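Local coordinates for putative iron-regulated protein A (Parabacteroides distasonis ATCC 8503, PDB 4ECG) that binds calcium ions and, as an imelysin-like relative of the M75 peptidase family, is a putative metalloendopeptidase possibly linked to iron regulation, at residues Val36-Asp41 against Ala209-Lys213; Leu104-Leu108 against Asp187-Leu191; Thr150-Leu155 against Glu173-Leu177; Asn297-Gly301 against Met330-Ile334; Ala340-Ile344 against His357-Ala361. All coordinates share one frame; numbering follows the deposited sequence.

Contact 1: Val36-Asp41 against Ala209-Lys213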
# COMPACT_ATOMS: atom_id res chain seq x y z
N VAL A 36 -11.28 -11.25 13.71
CA VAL A 36 -10.81 -9.87 13.92
C VAL A 36 -9.57 -9.85 14.82
O VAL A 36 -8.60 -9.18 14.52
CB VAL A 36 -11.94 -9.01 14.55
CG1 VAL A 36 -11.44 -7.62 14.91
CG2 VAL A 36 -13.17 -8.97 13.65
N ALA A 37 -9.60 -10.61 15.91
CA ALA A 37 -8.41 -10.74 16.78
C ALA A 37 -7.21 -11.23 15.98
O ALA A 37 -6.16 -10.62 16.00
CB ALA A 37 -8.69 -11.63 18.02
N THR A 38 -7.37 -12.31 15.23
CA THR A 38 -6.25 -12.87 14.47
C THR A 38 -5.78 -11.89 13.37
O THR A 38 -4.59 -11.78 13.07
CB THR A 38 -6.69 -14.14 13.75
OG1 THR A 38 -7.17 -15.12 14.70
CG2 THR A 38 -5.57 -14.67 12.87
N PHE A 39 -6.72 -11.17 12.76
CA PHE A 39 -6.34 -10.14 11.81
C PHE A 39 -5.42 -9.10 12.48
O PHE A 39 -4.34 -8.81 11.96
CB PHE A 39 -7.56 -9.43 11.17
CG PHE A 39 -7.19 -8.16 10.47
CD1 PHE A 39 -6.55 -8.20 9.25
CD2 PHE A 39 -7.37 -6.95 11.09
CE1 PHE A 39 -6.14 -7.04 8.62
CE2 PHE A 39 -6.96 -5.78 10.48
CZ PHE A 39 -6.34 -5.83 9.25
N VAL A 40 -5.85 -8.54 13.63
CA VAL A 40 -5.11 -7.50 14.34
C VAL A 40 -3.75 -8.00 14.81
O VAL A 40 -2.78 -7.28 14.68
CB VAL A 40 -5.89 -6.91 15.53
CG1 VAL A 40 -5.01 -5.95 16.35
CG2 VAL A 40 -7.17 -6.21 15.06
N ASP A 41 -3.68 -9.24 15.33
CA ASP A 41 -2.44 -9.73 15.99
C ASP A 41 -1.48 -10.44 15.02
O ASP A 41 -0.28 -10.44 15.23
CB ASP A 41 -2.77 -10.68 17.16
CG ASP A 41 -3.47 -9.96 18.36
OD1 ASP A 41 -3.24 -8.74 18.58
OD2 ASP A 41 -4.23 -10.64 19.10
N ALA A 209 -5.78 -1.10 17.74
CA ALA A 209 -5.84 -2.55 17.79
C ALA A 209 -6.86 -2.98 18.84
O ALA A 209 -7.63 -3.92 18.61
CB ALA A 209 -4.47 -3.18 18.09
N GLU A 210 -6.84 -2.31 19.98
CA GLU A 210 -7.72 -2.67 21.06
C GLU A 210 -9.17 -2.31 20.71
O GLU A 210 -10.07 -3.12 20.92
CB GLU A 210 -7.29 -2.01 22.37
CG GLU A 210 -6.01 -2.60 23.00
CD GLU A 210 -6.08 -4.12 23.29
OE1 GLU A 210 -7.13 -4.62 23.83
OE2 GLU A 210 -5.07 -4.82 22.97
N ALA A 211 -9.39 -1.13 20.16
CA ALA A 211 -10.75 -0.75 19.76
C ALA A 211 -11.26 -1.75 18.75
O ALA A 211 -12.44 -2.17 18.82
CB ALA A 211 -10.78 0.64 19.19
N MSE A 212 -10.41 -2.17 17.80
CA MSE A 212 -10.87 -3.23 16.88
C MSE A 212 -11.14 -4.57 17.59
O MSE A 212 -12.17 -5.21 17.29
CB MSE A 212 -9.99 -3.40 15.65
CG MSE A 212 -10.69 -2.96 14.34
SE MSE A 212 -9.69 -3.61 12.92
CE MSE A 212 -11.11 -4.52 12.05
N LYS A 213 -10.27 -5.01 18.51
CA LYS A 213 -10.52 -6.29 19.19
C LYS A 213 -11.78 -6.23 20.06
O LYS A 213 -12.57 -7.15 20.04
CB LYS A 213 -9.27 -6.81 19.93
CG LYS A 213 -8.18 -7.31 18.94
CD LYS A 213 -7.00 -8.08 19.54
CE LYS A 213 -6.09 -7.19 20.35
NZ LYS A 213 -4.68 -7.55 20.17

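Contact 2: Leu104-Leu108 against Asp187-Leu191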
# COMPACT_ATOMS: atom_id res chain seq x y z
N LEU A 104 -1.74 9.52 7.43
CA LEU A 104 -0.39 9.06 7.22
C LEU A 104 -0.18 8.46 5.82
O LEU A 104 0.92 8.51 5.31
CB LEU A 104 0.05 8.13 8.34
CG LEU A 104 0.02 8.69 9.76
CD1 LEU A 104 0.21 7.53 10.72
CD2 LEU A 104 1.03 9.80 10.03
N ASP A 105 -1.21 7.95 5.17
CA ASP A 105 -1.10 7.46 3.78
C ASP A 105 -0.61 8.60 2.85
O ASP A 105 0.44 8.50 2.22
CB ASP A 105 -2.47 6.87 3.34
CG ASP A 105 -2.51 6.40 1.88
OD1 ASP A 105 -1.48 6.02 1.28
OD2 ASP A 105 -3.63 6.36 1.32
N PRO A 106 -1.30 9.76 2.83
CA PRO A 106 -0.70 10.78 1.97
C PRO A 106 0.59 11.39 2.51
O PRO A 106 1.42 11.84 1.73
CB PRO A 106 -1.83 11.84 1.88
CG PRO A 106 -2.64 11.61 3.09
CD PRO A 106 -2.67 10.11 3.17
N SER A 107 0.78 11.41 3.82
CA SER A 107 2.01 11.99 4.33
C SER A 107 3.21 11.15 3.89
O SER A 107 4.24 11.68 3.54
CB SER A 107 1.96 12.12 5.85
OG SER A 107 3.09 12.84 6.33
N LEU A 108 3.04 9.84 3.88
CA LEU A 108 4.09 8.87 3.58
C LEU A 108 4.29 8.66 2.09
O LEU A 108 5.36 8.23 1.70
CB LEU A 108 3.71 7.52 4.18
CG LEU A 108 4.15 7.23 5.62
CD1 LEU A 108 3.35 6.07 6.15
CD2 LEU A 108 5.68 6.97 5.65
N ASP A 187 6.41 9.10 10.69
CA ASP A 187 5.06 8.72 10.28
C ASP A 187 4.86 7.22 10.57
O ASP A 187 3.85 6.82 11.10
CB ASP A 187 4.78 9.04 8.80
CG ASP A 187 4.60 10.57 8.51
OD1 ASP A 187 4.39 11.36 9.47
OD2 ASP A 187 4.65 10.98 7.28
N THR A 188 5.88 6.42 10.29
CA THR A 188 5.88 4.97 10.55
C THR A 188 5.79 4.64 12.03
O THR A 188 5.03 3.78 12.43
CB THR A 188 7.09 4.26 9.88
OG1 THR A 188 7.16 4.63 8.49
CG2 THR A 188 6.93 2.73 9.97
N GLN A 189 6.56 5.34 12.85
CA GLN A 189 6.40 5.26 14.30
C GLN A 189 4.97 5.59 14.67
O GLN A 189 4.39 4.87 15.47
CB GLN A 189 7.37 6.18 15.06
CG GLN A 189 8.80 5.65 15.04
CD GLN A 189 9.86 6.70 15.37
OE1 GLN A 189 9.55 7.89 15.47
NE2 GLN A 189 11.13 6.25 15.51
N ASP A 190 4.40 6.66 14.12
CA ASP A 190 3.05 7.06 14.52
C ASP A 190 2.05 5.96 14.12
O ASP A 190 1.16 5.64 14.89
CB ASP A 190 2.67 8.46 14.00
CG ASP A 190 3.44 9.59 14.74
OD1 ASP A 190 3.97 9.32 15.82
OD2 ASP A 190 3.53 10.73 14.24
N LEU A 191 2.25 5.34 12.98
CA LEU A 191 1.36 4.31 12.46
C LEU A 191 1.34 3.10 13.39
O LEU A 191 0.28 2.60 13.74
CB LEU A 191 1.85 3.89 11.05
CG LEU A 191 1.00 2.97 10.19
CD1 LEU A 191 -0.47 3.41 10.19
CD2 LEU A 191 1.58 2.93 8.75
O HOH W 1 6.31 10.85 5.03

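Contact 3: Thr150-Leu155 against Glu173-Leu177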
# COMPACT_ATOMS: atom_id res chain seq x y z
N THR A 150 9.58 11.17 -3.01
CA THR A 150 10.54 12.26 -3.09
C THR A 150 11.94 11.64 -2.82
O THR A 150 12.88 11.94 -3.53
CB THR A 150 10.21 13.44 -2.13
OG1 THR A 150 8.96 14.01 -2.50
CG2 THR A 150 11.28 14.53 -2.19
N ALA A 151 12.06 10.81 -1.79
CA ALA A 151 13.28 10.04 -1.50
C ALA A 151 13.69 9.22 -2.76
O ALA A 151 14.81 9.29 -3.20
CB ALA A 151 13.06 9.15 -0.26
N GLU A 152 12.72 8.55 -3.38
CA GLU A 152 12.93 7.70 -4.55
C GLU A 152 13.56 8.48 -5.66
O GLU A 152 14.52 8.02 -6.30
CB GLU A 152 11.57 7.16 -5.04
CG GLU A 152 11.64 6.01 -6.05
CD GLU A 152 10.33 5.75 -6.80
OE1 GLU A 152 9.30 6.48 -6.61
OE2 GLU A 152 10.39 4.80 -7.61
N LYS A 153 13.00 9.68 -5.88
CA LYS A 153 13.39 10.50 -7.01
C LYS A 153 14.83 10.93 -6.86
O LYS A 153 15.51 11.06 -7.85
CB LYS A 153 12.51 11.77 -7.17
CG LYS A 153 12.67 12.39 -8.57
CD LYS A 153 11.83 13.67 -8.80
CE LYS A 153 11.97 14.26 -10.21
NZ LYS A 153 13.33 14.84 -10.51
N MSE A 154 15.28 11.10 -5.62
CA MSE A 154 16.65 11.49 -5.29
C MSE A 154 17.62 10.31 -5.18
O MSE A 154 18.81 10.52 -5.30
CB MSE A 154 16.68 12.27 -3.98
CG MSE A 154 15.86 13.55 -3.99
SE MSE A 154 15.64 14.40 -2.22
CE MSE A 154 14.77 15.97 -2.88
N LEU A 155 17.13 9.09 -4.93
CA LEU A 155 18.01 7.93 -4.75
C LEU A 155 18.28 7.12 -6.05
O LEU A 155 19.29 6.42 -6.18
CB LEU A 155 17.41 6.99 -3.71
CG LEU A 155 17.46 7.47 -2.28
CD1 LEU A 155 16.63 6.50 -1.42
CD2 LEU A 155 18.89 7.59 -1.77
N GLU A 173 19.94 19.32 -1.52
CA GLU A 173 19.15 18.16 -1.88
C GLU A 173 19.46 17.02 -0.93
O GLU A 173 18.58 16.25 -0.64
CB GLU A 173 19.49 17.79 -3.30
CG GLU A 173 18.71 16.64 -3.88
CD GLU A 173 19.13 16.34 -5.30
OE1 GLU A 173 20.08 16.99 -5.79
OE2 GLU A 173 18.47 15.47 -5.93
N LEU A 174 20.69 16.95 -0.43
CA LEU A 174 21.07 15.94 0.56
C LEU A 174 20.37 16.19 1.88
O LEU A 174 19.84 15.26 2.51
CB LEU A 174 22.59 15.92 0.79
CG LEU A 174 23.36 15.23 -0.36
CD1 LEU A 174 24.82 15.65 -0.30
CD2 LEU A 174 23.22 13.71 -0.35
N GLU A 175 20.36 17.43 2.32
CA GLU A 175 19.64 17.74 3.53
C GLU A 175 18.11 17.46 3.33
O GLU A 175 17.41 16.98 4.25
CB GLU A 175 19.93 19.18 3.95
CG GLU A 175 19.30 19.52 5.29
CD GLU A 175 19.84 18.69 6.49
OE1 GLU A 175 21.03 18.21 6.42
OE2 GLU A 175 19.05 18.57 7.50
N TYR A 176 17.61 17.71 2.12
CA TYR A 176 16.21 17.47 1.80
C TYR A 176 15.92 15.98 2.01
O TYR A 176 15.05 15.62 2.76
CB TYR A 176 15.97 17.98 0.37
CG TYR A 176 14.53 18.19 -0.07
CD1 TYR A 176 13.46 17.43 0.45
CD2 TYR A 176 14.22 19.12 -1.04
CE1 TYR A 176 12.16 17.57 -0.02
CE2 TYR A 176 12.92 19.28 -1.47
CZ TYR A 176 11.90 18.52 -0.95
OH TYR A 176 10.62 18.77 -1.39
N LEU A 177 16.74 15.13 1.38
CA LEU A 177 16.68 13.67 1.50
C LEU A 177 16.67 13.21 2.97
O LEU A 177 15.92 12.29 3.33
CB LEU A 177 17.83 13.01 0.74
CG LEU A 177 17.97 11.46 0.81
CD1 LEU A 177 16.67 10.78 0.31
CD2 LEU A 177 19.24 10.92 0.09

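Contact 4: Asn297-Gly301 against Met330-Ile334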
# COMPACT_ATOMS: atom_id res chain seq x y z
N ASN A 297 -3.08 -12.01 2.65
CA ASN A 297 -2.73 -12.11 4.07
C ASN A 297 -3.94 -11.92 4.92
O ASN A 297 -4.13 -12.66 5.89
CB ASN A 297 -1.71 -11.02 4.43
CG ASN A 297 -0.32 -11.29 3.85
OD1 ASN A 297 -0.02 -12.39 3.28
ND2 ASN A 297 0.56 -10.29 3.99
N ALA A 298 -4.73 -10.89 4.58
CA ALA A 298 -5.96 -10.56 5.31
C ALA A 298 -6.96 -11.72 5.28
O ALA A 298 -7.61 -11.96 6.29
CB ALA A 298 -6.65 -9.31 4.71
N TYR A 299 -7.12 -12.37 4.12
CA TYR A 299 -8.18 -13.33 3.90
C TYR A 299 -7.82 -14.64 4.60
O TYR A 299 -8.70 -15.34 5.10
CB TYR A 299 -8.36 -13.58 2.38
CG TYR A 299 -9.53 -14.45 1.97
CD1 TYR A 299 -10.82 -14.02 2.12
CD2 TYR A 299 -9.34 -15.74 1.43
CE1 TYR A 299 -11.88 -14.83 1.79
CE2 TYR A 299 -10.41 -16.55 1.08
CZ TYR A 299 -11.68 -16.07 1.26
OH TYR A 299 -12.79 -16.83 0.93
N PHE A 300 -6.53 -15.00 4.55
CA PHE A 300 -6.07 -16.26 5.13
C PHE A 300 -5.57 -16.07 6.56
O PHE A 300 -5.21 -17.03 7.20
CB PHE A 300 -4.97 -16.92 4.24
CG PHE A 300 -5.47 -17.36 2.88
CD1 PHE A 300 -6.41 -18.35 2.77
CD2 PHE A 300 -5.04 -16.75 1.73
CE1 PHE A 300 -6.90 -18.75 1.52
CE2 PHE A 300 -5.50 -17.14 0.48
CZ PHE A 300 -6.45 -18.14 0.39
N GLY A 301 -5.52 -14.85 7.05
CA GLY A 301 -5.29 -14.65 8.48
C GLY A 301 -3.87 -14.78 8.98
O GLY A 301 -3.66 -15.10 10.13
N MSE A 330 -12.67 -17.42 -4.54
CA MSE A 330 -11.81 -16.41 -3.95
C MSE A 330 -10.38 -16.85 -3.85
O MSE A 330 -9.47 -16.05 -4.10
CB MSE A 330 -12.26 -16.03 -2.54
CG MSE A 330 -13.47 -15.06 -2.47
SE MSE A 330 -13.06 -13.26 -2.98
CE MSE A 330 -11.31 -13.03 -2.20
N VAL A 331 -10.19 -18.10 -3.43
CA VAL A 331 -8.85 -18.68 -3.42
C VAL A 331 -8.23 -18.56 -4.83
O VAL A 331 -7.15 -18.02 -4.97
CB VAL A 331 -8.88 -20.15 -2.91
CG1 VAL A 331 -7.54 -20.86 -3.15
CG2 VAL A 331 -9.31 -20.17 -1.44
N VAL A 332 -8.95 -19.02 -5.86
CA VAL A 332 -8.49 -18.98 -7.25
C VAL A 332 -8.21 -17.53 -7.66
O VAL A 332 -7.18 -17.22 -8.24
CB VAL A 332 -9.53 -19.68 -8.21
CG1 VAL A 332 -9.36 -19.24 -9.67
CG2 VAL A 332 -9.49 -21.23 -8.08
N GLN A 333 -9.09 -16.62 -7.30
CA GLN A 333 -9.03 -15.27 -7.81
C GLN A 333 -7.88 -14.46 -7.22
O GLN A 333 -7.30 -13.64 -7.93
CB GLN A 333 -10.35 -14.53 -7.56
CG GLN A 333 -10.55 -13.30 -8.40
CD GLN A 333 -10.58 -13.57 -9.90
OE1 GLN A 333 -11.24 -14.49 -10.36
NE2 GLN A 333 -9.88 -12.73 -10.67
N ILE A 334 -7.58 -14.64 -5.94
CA ILE A 334 -6.42 -13.93 -5.32
C ILE A 334 -5.15 -14.33 -6.12
O ILE A 334 -4.40 -13.48 -6.62
CB ILE A 334 -6.27 -14.23 -3.79
CG1 ILE A 334 -7.43 -13.56 -3.01
CG2 ILE A 334 -4.92 -13.76 -3.26
CD1 ILE A 334 -7.78 -14.19 -1.67

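Contact 5: Ala340-Ile344 against His357-Ala361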
# COMPACT_ATOMS: atom_id res chain seq x y z
N ALA A 340 -1.43 -12.55 -12.73
CA ALA A 340 -1.66 -11.63 -13.86
C ALA A 340 -0.78 -10.38 -13.69
O ALA A 340 -0.17 -9.94 -14.62
CB ALA A 340 -3.12 -11.24 -13.96
N ILE A 341 -0.67 -9.86 -12.48
CA ILE A 341 0.18 -8.73 -12.25
C ILE A 341 1.61 -9.13 -12.58
O ILE A 341 2.22 -8.42 -13.35
CB ILE A 341 0.07 -8.15 -10.82
CG1 ILE A 341 -1.32 -7.54 -10.60
CG2 ILE A 341 1.17 -7.12 -10.63
CD1 ILE A 341 -1.76 -7.29 -9.16
N ASN A 342 2.11 -10.27 -12.07
CA ASN A 342 3.48 -10.75 -12.31
C ASN A 342 3.81 -11.03 -13.80
O ASN A 342 4.96 -10.99 -14.19
CB ASN A 342 3.79 -12.03 -11.50
CG ASN A 342 3.91 -11.80 -10.00
OD1 ASN A 342 4.08 -10.70 -9.54
ND2 ASN A 342 3.77 -12.89 -9.23
N ALA A 343 2.82 -11.34 -14.62
CA ALA A 343 3.04 -11.66 -16.02
C ALA A 343 3.21 -10.38 -16.86
O ALA A 343 3.70 -10.46 -18.01
CB ALA A 343 1.89 -12.54 -16.58
N ILE A 344 2.80 -9.22 -16.33
CA ILE A 344 3.03 -7.93 -17.05
C ILE A 344 4.51 -7.71 -17.22
O ILE A 344 5.32 -7.99 -16.32
CB ILE A 344 2.40 -6.67 -16.38
CG1 ILE A 344 0.86 -6.81 -16.32
CG2 ILE A 344 2.76 -5.40 -17.16
CD1 ILE A 344 0.16 -5.93 -15.33
N HIS A 357 -1.57 -8.87 -21.46
CA HIS A 357 -1.25 -9.08 -20.04
C HIS A 357 -1.88 -8.03 -19.14
O HIS A 357 -2.35 -8.38 -18.04
CB HIS A 357 0.24 -9.03 -19.81
CG HIS A 357 1.01 -10.17 -20.43
ND1 HIS A 357 2.26 -10.02 -20.93
CD2 HIS A 357 0.67 -11.50 -20.60
CE1 HIS A 357 2.69 -11.19 -21.37
NE2 HIS A 357 1.71 -12.10 -21.19
N ILE A 358 -1.87 -6.77 -19.57
CA ILE A 358 -2.45 -5.64 -18.73
C ILE A 358 -3.97 -5.90 -18.54
O ILE A 358 -4.48 -5.88 -17.42
CB ILE A 358 -2.15 -4.26 -19.34
CG1 ILE A 358 -0.66 -3.92 -19.16
CG2 ILE A 358 -3.03 -3.18 -18.71
CD1 ILE A 358 -0.08 -2.80 -20.03
N ASN A 359 -4.66 -6.28 -19.60
CA ASN A 359 -6.09 -6.55 -19.54
C ASN A 359 -6.46 -7.70 -18.68
O ASN A 359 -7.42 -7.58 -17.93
CB ASN A 359 -6.71 -6.72 -20.95
CG ASN A 359 -6.76 -5.39 -21.73
OD1 ASN A 359 -6.52 -4.33 -21.15
ND2 ASN A 359 -7.01 -5.45 -23.06
N THR A 360 -5.73 -8.81 -18.76
CA THR A 360 -5.96 -9.96 -17.85
C THR A 360 -5.81 -9.47 -16.40
O THR A 360 -6.55 -9.87 -15.50
CB THR A 360 -4.95 -11.08 -18.18
OG1 THR A 360 -5.07 -11.40 -19.57
CG2 THR A 360 -5.14 -12.37 -17.32
N ALA A 361 -4.85 -8.57 -16.20
CA ALA A 361 -4.52 -8.07 -14.86
C ALA A 361 -5.66 -7.18 -14.39
O ALA A 361 -6.19 -7.38 -13.31
CB ALA A 361 -3.19 -7.33 -14.89
O HOH W 2 -1.15 -10.52 -17.02

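Contact 1: Val36-Asp41 against Ala209-Lys213
Val40 lays its two methyls over the helix 209-213, CG1 against Ala209 and CG2 against the CB of Met212, while its CB rests on CG of Lys213. Because CG1 lies anti to the backbone N (chi1 173°), it reaches straight to Ala209, whose CB is 3.3 Å from Val40 CG1, a tight carbon contact. One turn back, Val36 CG1 sits 3.5 Å from the carbonyl O of Met212. The selenomethionine Met212, bent at its third torsion, carries its selenium 4.3 Å from CE2 of Phe39, a Met-aromatic contact at an oblique approach to the ring. Phe94 meets the same ring edge-to-face, and Met232 of helix 225-233 touches both Phe39 and Met212, so the pair belongs to a larger apolar cluster. The two short helical segments run antiparallel at 165°, their axes 9.5 Å apart, joining the long helix 29-68 of this helical imelysin-like fold to the short helix 208-214. Along the more open flank, Lys213 lays its CG 4.1 Å from CA of Ala37 and then bends at its last two torsions to place NZ 2.5 Å from OD1 of Asp41, a salt bridge whose modelled length is doubtfully short. Glu210 OE2 is a long, weaker partner of the same ammonium. An apolar core with a salt-bridge network at its margin suggests that packing supplies most of the adhesion, while the charges probably favour this alignment of the turns.

Contact 2: Leu104-Leu108 against Asp187-Leu191
Leu104 and Asp187 face each other where helix 104-108 runs nearly antiparallel to helix 187-191, at 160° with axes 10.5 Å apart. This is helix-to-helix packing in the helical imelysin-like fold, joining the short helix 104-109 to the long helix 171-196 just before the calcium ligand Asp109. Leu104 splits its branches: CD1 lies 3.7 Å from the backbone O of Asp187 and also meets N and CB of Leu191, whereas CD2 comes alongside OD1 of Asp187. Leu108 slides past Asp187 in the opposite direction, its CG 3.7 Å from the aspartate CB, with CD2 passing near OG1 of Thr188, a hydroxyl that is itself bonded to the carbonyl of Met184. Leu108 thus packs on the CB of the aspartate and Leu104 CD2 borders its carboxylate, which, with CG beside its own backbone N (chi1 -73°), reaches the hydroxyl of Ser107. That hydroxyl donates to OD2 over 2.6 Å from the syn side, 31° out of the carboxylate plane. Arg183 forms a salt bridge to OD1, and Arg146 NH2 bonds to Ser107 OG, so both ends of this buried polar link are tied to arginines, which would be expected to favour the charged carboxylate. A leucine in place of Asp187 would probably leave the Ser107 hydroxyl without its acceptor and Arg183 without its counter-charge in a buried setting. A water completes the link, donating to Ser107 O at 2.7 Å and to Asp187 OD2 at 2.8 Å.

Contact 3: Thr150-Leu155 against Glu173-Leu177
Met154 and Tyr176 make the aromatic part of this contact, in which helices 150-155 and 173-177 cross at 138° between their N-to-C directions. The two belong to helices 147-155 and 171-196 of the helical imelysin-like fold, with a two-stranded antiparallel hairpin in the chain between them. The selenomethionine chain is extended beyond CG, and it delivers CE over one face of the tyrosine ring, 3.7 Å from the centroid and offset toward the rim, a CH-pi contact. Its selenium lies further back, in an oblique Met-aromatic relation to the same ring. Thr150 adds CG2, 3.8 Å from Tyr176 CE1, an oblique approach to the ring; the two side chains cross at about a right angle.

The aliphatic contacts lie on the far side of Met154, whose SE rests 3.9 Å from CB of Leu177. Leu177 sends CD1 to CA and CB of Ala151, while its CD2 meets CD2 of Leu155 at 3.8 Å. With CG anti to the leucine's backbone N (chi1 177°), the two methyls can reach both of these residues. Tyr58 of helix 29-68 touches Ala151 and Leu155 as well.

No polar bond runs directly between the segments, but Arg162 ties them together, its NH1 meeting both OE2 of Glu173 and the carbonyl of Met154. Tyr176 OH bonds to the carbonyl of Leu145, and replacing the tyrosine by an alanine would probably open a gap beneath the Met154 methyl and leave that carbonyl without its mate. Glu173 runs alongside Met154 in the opposite direction and brings OE2 to 3.8 Å from the selenomethionine CG.

Contact 4: Asn297-Gly301 against Met330-Ile334
Ile334 CD1 is the bump of this contact, a methyl fitted into the notch where the Tyr299 and Phe300 rings meet, 3.8 Å from CD2 of Tyr299 and 4.3 Å from CE2 of Phe300. Neither ring is met squarely: the methyl approaches each one obliquely. The rings themselves are set at an angle, CD2 of Tyr299 lying over one face of Phe300, 3.8 Å above its plane, while CZ of Phe300 lies at the tyrosine edge. Val331 presents CG2 to the rim of Phe300, in the plane of the ring and 4.0 Å from CZ. The selenomethionine Met330 curls at its second and third torsions, which carries CE over one face of Tyr299, while its CB packs 3.6 Å from the tyrosine OH. These residues join helix 284-300 to helix 324-343 in the helical imelysin-like fold. Leu368 of helix 355-377 lies against both Met330 and Ile334, and Leu315 and Thr319 of helix 315-322 touch Tyr299, so neighbouring helices wall in the same bumps and rings from outside the two segments. With CG anti to its backbone N (chi1 -174°), Tyr299 spans the gap between the segments, its ring passing beside the Met330 CB, and brings its hydroxyl to OD1 of Asp327, one turn before Met330.

Contact 5: Ala340-Ile344 against His357-Ala361
Ile344, following helix 324-343, packs against helix 357-361. Its CB branches in two directions. CG2 turns to Ile358, whose CG1 it meets at 4.2 Å. CG1, set beside the backbone N (chi1 -62°), runs past the backbone of His357, 4.0 Å from the carbonyl O. From there the extended chain carries the tip, CD1, to the methyl of Ala361, 3.7 Å from its CB. Leu285 of helix 284-300 also packs on this isoleucine, while Ile251 and Val255 of helix 239-259 touch Ile358, so the apolar side of the contact faces further helices.

One turn earlier, the small residues let the backbones come close: CA of Ala340 and CA of Ala361 are 4.7 Å apart, and the Ala340 CB rests 3.6 Å from that same Ala361 CA. The methyl of Thr360, CG2, borders the alanine pair. Between the backbones a water donates to Ala340 O and His357 O, each at 2.7 Å, bridging two carbonyls that cannot bond to each other.

At the exposed end, Ala343 O stands 3.3 Å above the plane of the His357 imidazole, displaced toward the rim near ND1. The oxygen thus meets a ring face, and ND1 instead bonds to OD2 of Asp354. Helices 324-343 and 355-377 are consecutive, and their pairing of Ala340 with Ala361 and Ile344 with His357 runs antiparallel; the alanines let them close tightly into a helical hairpin, here near the C-terminal end of the imelysin-like fold.

How the contacts relate
All five contacts join helices of one mainly helical chain, and all are largely buried, though contact 5 has three exposed residues at its border. Contacts 2 and 3 both use helix 171-196, about 18 Å apart between centres; contacts 4 and 5 likewise share helix 324-343. Contact 1 touches contact 4, where Thr38 CG2 lies 3.4 Å from Gly301 O, whereas contacts 3 and 4 fall on opposite sides of the chain's centre. Their chemistry differs: contact 1 has a salt bridge at its margin, contact 2 a buried hydroxyl-carboxylate bond and water, contacts 3 and 4 rely on aromatic and aliphatic packing, and contact 5 uses alanines and a carbonyl-bridging water.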